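Local coordinates for protein acetate CoA-transferase subunit beta (Escherichia coli DH5[alpha], PDB 5DBN) that transfers coenzyme A from acetyl-CoA to acetoacetate and other short-chain fatty acids through a covalent enzyme-CoA intermediate, activating them for degradation, at residues E140-R152 / A193-V205. Residues are numbered along the deposited sequence; the frame is centred on the assembly and turned at random.
Sequences EHCAKDGSAKILR and ATVRAKTEARFEV
His141 donates from NE2 to Thr199 OG1 at 2.6 Å, the hydroxyl oxygen lying almost in the imidazole plane. Thr199 passes the bond on: its OG1 donates to Val195 O, one turn back in helix 192-197, at 2.7 Å. With CG anti to the backbone N (chi1 -155°), the imidazole extends toward the end of this helix, while ND1 is hydrogen-bonded to Thr169 OG1, so both ring nitrogens are engaged and the ring's rotation is fixed. Lys198 O sits at the same ring edge, 3.1 Å from His141 CD2, and a water bonded to it also bridges His141 O and Lys149 N. Farther along, Ile150 O accepts two consecutive amides: Glu200 N approaches nearly in line with the carbonyl bond (174°), and Ala201 N comes from above the carbonyl plane, both at 3.1 Å. A second water links Ala148 N to Glu200 OE2, and the extended Glu200 chain runs beside Leu151, whose CD2 touches the carboxylate. At the solvent-exposed end the guanidinium groups of Arg152 and Arg202 stack in an offset manner, centres 3.6 Å apart and planes at 29°. Glu105, which Arg152 also touches, forms a salt bridge with Arg202 NH1, so the stacked pair gathers round a carboxylate. Alongside these bonds, Ile150 CG2 packs 3.7 Å from both Thr199 CG2 and Ala201 CB, while its CD1 lies over one face of the His141 ring. Phe174 of strand 172-177 meets His141, Ile150 and Val195, joining this packing to the main sheet. Within the CoA-transferase fold, the contact thus ties edge strand 150-151 of the small three-stranded sheet to the connection between helix 192-197 and strand 204-205, one of the two edge strands of the main mixed sheet within this chain.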
loop_
_atom_site.group_PDB
_atom_site.type_symbol
_atom_site.label_atom_id
_atom_site.label_comp_id
_atom_site.label_asym_id
_atom_site.label_seq_id
_atom_site.Cartn_x
_atom_site.Cartn_y
_atom_site.Cartn_z
ATOM N N GLU B 140 -1.684 -5.189 36.219
ATOM C CA GLU B 140 -1.651 -5.303 37.673
ATOM C C GLU B 140 -0.435 -4.529 38.165
ATOM O O GLU B 140 0.554 -4.413 37.445
ATOM C CB GLU B 140 -1.610 -6.763 38.128
ATOM C CG GLU B 140 -2.868 -7.550 37.782
ATOM C CD GLU B 140 -2.817 -8.990 38.263
ATOM O OE1 GLU B 140 -1.839 -9.359 38.950
ATOM O OE2 GLU B 140 -3.761 -9.751 37.959
ATOM N N HIS B 141 -0.501 -3.989 39.376
ATOM C CA HIS B 141 0.577 -3.134 39.855
ATOM C C HIS B 141 1.877 -3.921 40.034
ATOM O O HIS B 141 2.944 -3.469 39.616
ATOM C CB HIS B 141 0.191 -2.456 41.167
ATOM C CG HIS B 141 0.916 -1.169 41.408
ATOM N ND1 HIS B 141 0.378 0.059 41.089
ATOM C CD2 HIS B 141 2.147 -0.920 41.913
ATOM C CE1 HIS B 141 1.239 1.009 41.402
ATOM N NE2 HIS B 141 2.323 0.443 41.902
ATOM N N CYS B 142 1.778 -5.092 40.658
ATOM C CA CYS B 142 2.942 -5.938 40.918
ATOM C C CYS B 142 2.773 -7.314 40.282
ATOM O O CYS B 142 1.654 -7.752 40.012
ATOM C CB CYS B 142 3.171 -6.083 42.423
ATOM S SG CYS B 142 3.484 -4.523 43.271
ATOM N N ALA B 143 3.890 -7.998 40.054
ATOM C CA ALA B 143 3.862 -9.337 39.476
ATOM C C ALA B 143 3.399 -10.355 40.510
ATOM O O ALA B 143 3.213 -10.021 41.679
ATOM C CB ALA B 143 5.232 -9.711 38.941
ATOM N N LYS B 144 3.216 -11.597 40.075
ATOM C CA LYS B 144 2.709 -12.642 40.958
ATOM C C LYS B 144 3.739 -13.069 41.999
ATOM O O LYS B 144 3.379 -13.627 43.035
ATOM C CB LYS B 144 2.261 -13.857 40.140
ATOM C CG LYS B 144 1.138 -13.562 39.155
ATOM C CD LYS B 144 -0.100 -13.014 39.857
ATOM C CE LYS B 144 -1.254 -12.820 38.887
ATOM N NZ LYS B 144 -2.438 -12.206 39.547
ATOM N N ASP B 145 5.015 -12.802 41.730
ATOM C CA ASP B 145 6.074 -13.117 42.685
ATOM C C ASP B 145 6.294 -11.978 43.680
ATOM O O ASP B 145 7.042 -12.128 44.645
ATOM C CB ASP B 145 7.386 -13.449 41.959
ATOM C CG ASP B 145 7.884 -12.317 41.073
ATOM O OD1 ASP B 145 7.378 -11.180 41.187
ATOM O OD2 ASP B 145 8.800 -12.569 40.263
ATOM N N GLY B 146 5.624 -10.850 43.451
ATOM C CA GLY B 146 5.727 -9.704 44.336
ATOM C C GLY B 146 6.667 -8.622 43.833
ATOM O O GLY B 146 6.776 -7.560 44.447
ATOM N N SER B 147 7.360 -8.889 42.730
ATOM C CA SER B 147 8.308 -7.927 42.177
ATOM C C SER B 147 7.590 -6.730 41.563
ATOM O O SER B 147 6.455 -6.845 41.103
ATOM C CB SER B 147 9.193 -8.595 41.124
ATOM O OG SER B 147 8.419 -9.087 40.043
ATOM N N ALA B 148 8.262 -5.581 41.558
ATOM C CA ALA B 148 7.699 -4.362 40.986
ATOM C C ALA B 148 7.650 -4.453 39.466
ATOM O O ALA B 148 8.509 -5.085 38.850
ATOM C CB ALA B 148 8.510 -3.151 41.415
ATOM N N LYS B 149 6.645 -3.819 38.867
ATOM C CA LYS B 149 6.520 -3.785 37.414
ATOM C C LYS B 149 6.591 -2.354 36.886
ATOM O O LYS B 149 6.894 -2.132 35.716
ATOM C CB LYS B 149 5.213 -4.452 36.980
ATOM C CG LYS B 149 5.087 -5.890 37.467
ATOM C CD LYS B 149 4.167 -6.720 36.589
ATOM C CE LYS B 149 2.734 -6.247 36.654
ATOM N NZ LYS B 149 1.911 -6.893 35.597
ATOM N N ILE B 150 6.301 -1.389 37.753
ATOM C CA ILE B 150 6.430 0.025 37.410
ATOM C C ILE B 150 7.782 0.535 37.917
ATOM O O ILE B 150 7.924 0.865 39.094
ATOM C CB ILE B 150 5.272 0.853 38.000
ATOM C CG1 ILE B 150 3.931 0.233 37.585
ATOM C CG2 ILE B 150 5.360 2.298 37.529
ATOM C CD1 ILE B 150 2.716 0.862 38.227
ATOM N N LEU B 151 8.765 0.599 37.020
ATOM C CA LEU B 151 10.168 0.774 37.408
ATOM C C LEU B 151 10.783 2.103 36.969
ATOM O O LEU B 151 10.149 2.898 36.286
ATOM C CB LEU B 151 10.998 -0.373 36.828
ATOM C CG LEU B 151 10.466 -1.781 37.106
ATOM C CD1 LEU B 151 11.285 -2.818 36.349
ATOM C CD2 LEU B 151 10.460 -2.076 38.600
ATOM N N ARG B 152 12.024 2.341 37.384
ATOM C CA ARG B 152 12.788 3.487 36.900
ATOM C C ARG B 152 13.198 3.270 35.452
ATOM O O ARG B 152 13.199 4.197 34.645
ATOM C CB ARG B 152 14.025 3.725 37.764
ATOM C CG ARG B 152 13.715 4.232 39.159
ATOM C CD ARG B 152 14.985 4.449 39.960
ATOM N NE ARG B 152 14.705 5.008 41.278
ATOM C CZ ARG B 152 15.638 5.405 42.138
ATOM N NH1 ARG B 152 16.922 5.298 41.828
ATOM N NH2 ARG B 152 15.285 5.909 43.314
ATOM N N ALA B 193 0.991 6.267 50.138
ATOM C CA ALA B 193 2.178 5.600 50.665
ATOM C C ALA B 193 2.307 4.168 50.156
ATOM O O ALA B 193 3.413 3.698 49.890
ATOM C CB ALA B 193 2.156 5.614 52.182
ATOM N N THR B 194 1.178 3.476 50.024
ATOM C CA THR B 194 1.179 2.109 49.518
ATOM C C THR B 194 1.620 2.083 48.056
ATOM O O THR B 194 2.416 1.235 47.654
ATOM C CB THR B 194 -0.207 1.452 49.641
ATOM O OG1 THR B 194 -0.689 1.590 50.983
ATOM C CG2 THR B 194 -0.133 -0.027 49.280
ATOM N N VAL B 195 1.089 3.015 47.269
ATOM C CA VAL B 195 1.450 3.133 45.860
ATOM C C VAL B 195 2.937 3.445 45.734
ATOM O O VAL B 195 3.639 2.843 44.921
ATOM C CB VAL B 195 0.623 4.229 45.146
ATOM C CG1 VAL B 195 1.081 4.403 43.699
ATOM C CG2 VAL B 195 -0.860 3.897 45.196
ATOM N N ARG B 196 3.408 4.384 46.547
ATOM C CA ARG B 196 4.817 4.756 46.559
ATOM C C ARG B 196 5.677 3.537 46.890
ATOM O O ARG B 196 6.686 3.279 46.237
ATOM C CB ARG B 196 5.069 5.872 47.576
ATOM C CG ARG B 196 6.345 6.650 47.333
ATOM C CD ARG B 196 6.077 7.929 46.557
ATOM N NE ARG B 196 5.461 8.954 47.397
ATOM C CZ ARG B 196 5.217 10.200 47.001
ATOM N NH1 ARG B 196 5.533 10.588 45.771
ATOM N NH2 ARG B 196 4.655 11.062 47.841
ATOM N N ALA B 197 5.258 2.792 47.908
ATOM C CA ALA B 197 5.969 1.595 48.344
ATOM C C ALA B 197 5.980 0.521 47.255
ATOM O O ALA B 197 6.962 -0.203 47.094
ATOM C CB ALA B 197 5.342 1.047 49.617
ATOM N N LYS B 198 4.880 0.416 46.519
ATOM C CA LYS B 198 4.731 -0.619 45.498
ATOM C C LYS B 198 5.205 -0.153 44.118
ATOM O O LYS B 198 5.037 -0.864 43.129
ATOM C CB LYS B 198 3.265 -1.052 45.420
ATOM C CG LYS B 198 2.783 -1.873 46.608
ATOM C CD LYS B 198 1.315 -2.249 46.456
ATOM C CE LYS B 198 0.905 -3.349 47.420
ATOM N NZ LYS B 198 -0.572 -3.541 47.469
ATOM N N THR B 199 5.814 1.031 44.066
ATOM C CA THR B 199 6.283 1.621 42.810
ATOM C C THR B 199 7.730 2.110 42.898
ATOM O O THR B 199 8.069 2.902 43.781
ATOM C CB THR B 199 5.383 2.803 42.382
ATOM O OG1 THR B 199 4.017 2.375 42.330
ATOM C CG2 THR B 199 5.798 3.344 41.017
ATOM N N GLU B 200 8.576 1.642 41.983
ATOM C CA GLU B 200 9.976 2.066 41.946
ATOM C C GLU B 200 10.157 3.300 41.069
ATOM O O GLU B 200 11.145 4.024 41.202
ATOM C CB GLU B 200 10.882 0.950 41.421
ATOM C CG GLU B 200 11.132 -0.182 42.396
ATOM C CD GLU B 200 12.152 -1.179 41.877
ATOM O OE1 GLU B 200 12.869 -0.856 40.904
ATOM O OE2 GLU B 200 12.234 -2.288 42.444
ATOM N N ALA B 201 9.208 3.532 40.167
ATOM C CA ALA B 201 9.261 4.689 39.284
ATOM C C ALA B 201 9.140 5.990 40.071
ATOM O O ALA B 201 8.397 6.067 41.050
ATOM C CB ALA B 201 8.162 4.604 38.242
ATOM N N ARG B 202 9.883 7.006 39.643
ATOM C CA ARG B 202 9.759 8.343 40.212
ATOM C C ARG B 202 8.587 9.069 39.562
ATOM O O ARG B 202 8.493 9.128 38.334
ATOM C CB ARG B 202 11.039 9.156 40.010
ATOM C CG ARG B 202 12.317 8.493 40.487
ATOM C CD ARG B 202 13.508 9.393 40.188
ATOM N NE ARG B 202 14.792 8.761 40.477
ATOM C CZ ARG B 202 15.443 7.959 39.639
ATOM N NH1 ARG B 202 14.931 7.668 38.449
ATOM N NH2 ARG B 202 16.609 7.441 39.995
ATOM N N PHE B 203 7.687 9.607 40.379
ATOM C CA PHE B 203 6.525 10.317 39.859
ATOM C C PHE B 203 6.091 11.440 40.793
ATOM O O PHE B 203 6.277 11.358 42.009
ATOM C CB PHE B 203 5.359 9.349 39.632
ATOM C CG PHE B 203 4.874 8.678 40.885
ATOM C CD1 PHE B 203 3.932 9.289 41.696
ATOM C CD2 PHE B 203 5.354 7.430 41.248
ATOM C CE1 PHE B 203 3.483 8.674 42.846
ATOM C CE2 PHE B 203 4.907 6.807 42.397
ATOM C CZ PHE B 203 3.970 7.430 43.197
ATOM N N GLU B 204 5.515 12.486 40.211
ATOM C CA GLU B 204 4.948 13.583 40.982
ATOM C C GLU B 204 3.455 13.354 41.158
ATOM O O GLU B 204 2.797 12.794 40.280
ATOM C CB GLU B 204 5.211 14.929 40.302
ATOM C CG GLU B 204 6.685 15.299 40.223
ATOM C CD GLU B 204 6.914 16.694 39.673
ATOM O OE1 GLU B 204 6.729 17.671 40.432
ATOM O OE2 GLU B 204 7.270 16.814 38.480
ATOM N N VAL B 205 2.930 13.780 42.301
ATOM C CA VAL B 205 1.517 13.612 42.611
ATOM C C VAL B 205 0.762 14.889 42.263
ATOM O O VAL B 205 1.211 15.990 42.584
ATOM C CB VAL B 205 1.303 13.269 44.101
ATOM C CG1 VAL B 205 -0.170 13.008 44.388
ATOM C CG2 VAL B 205 2.142 12.062 44.499
HETATM O O HOH W 1 5.266 -1.958 40.467
HETATM O O HOH W 2 11.411 -5.205 41.708
#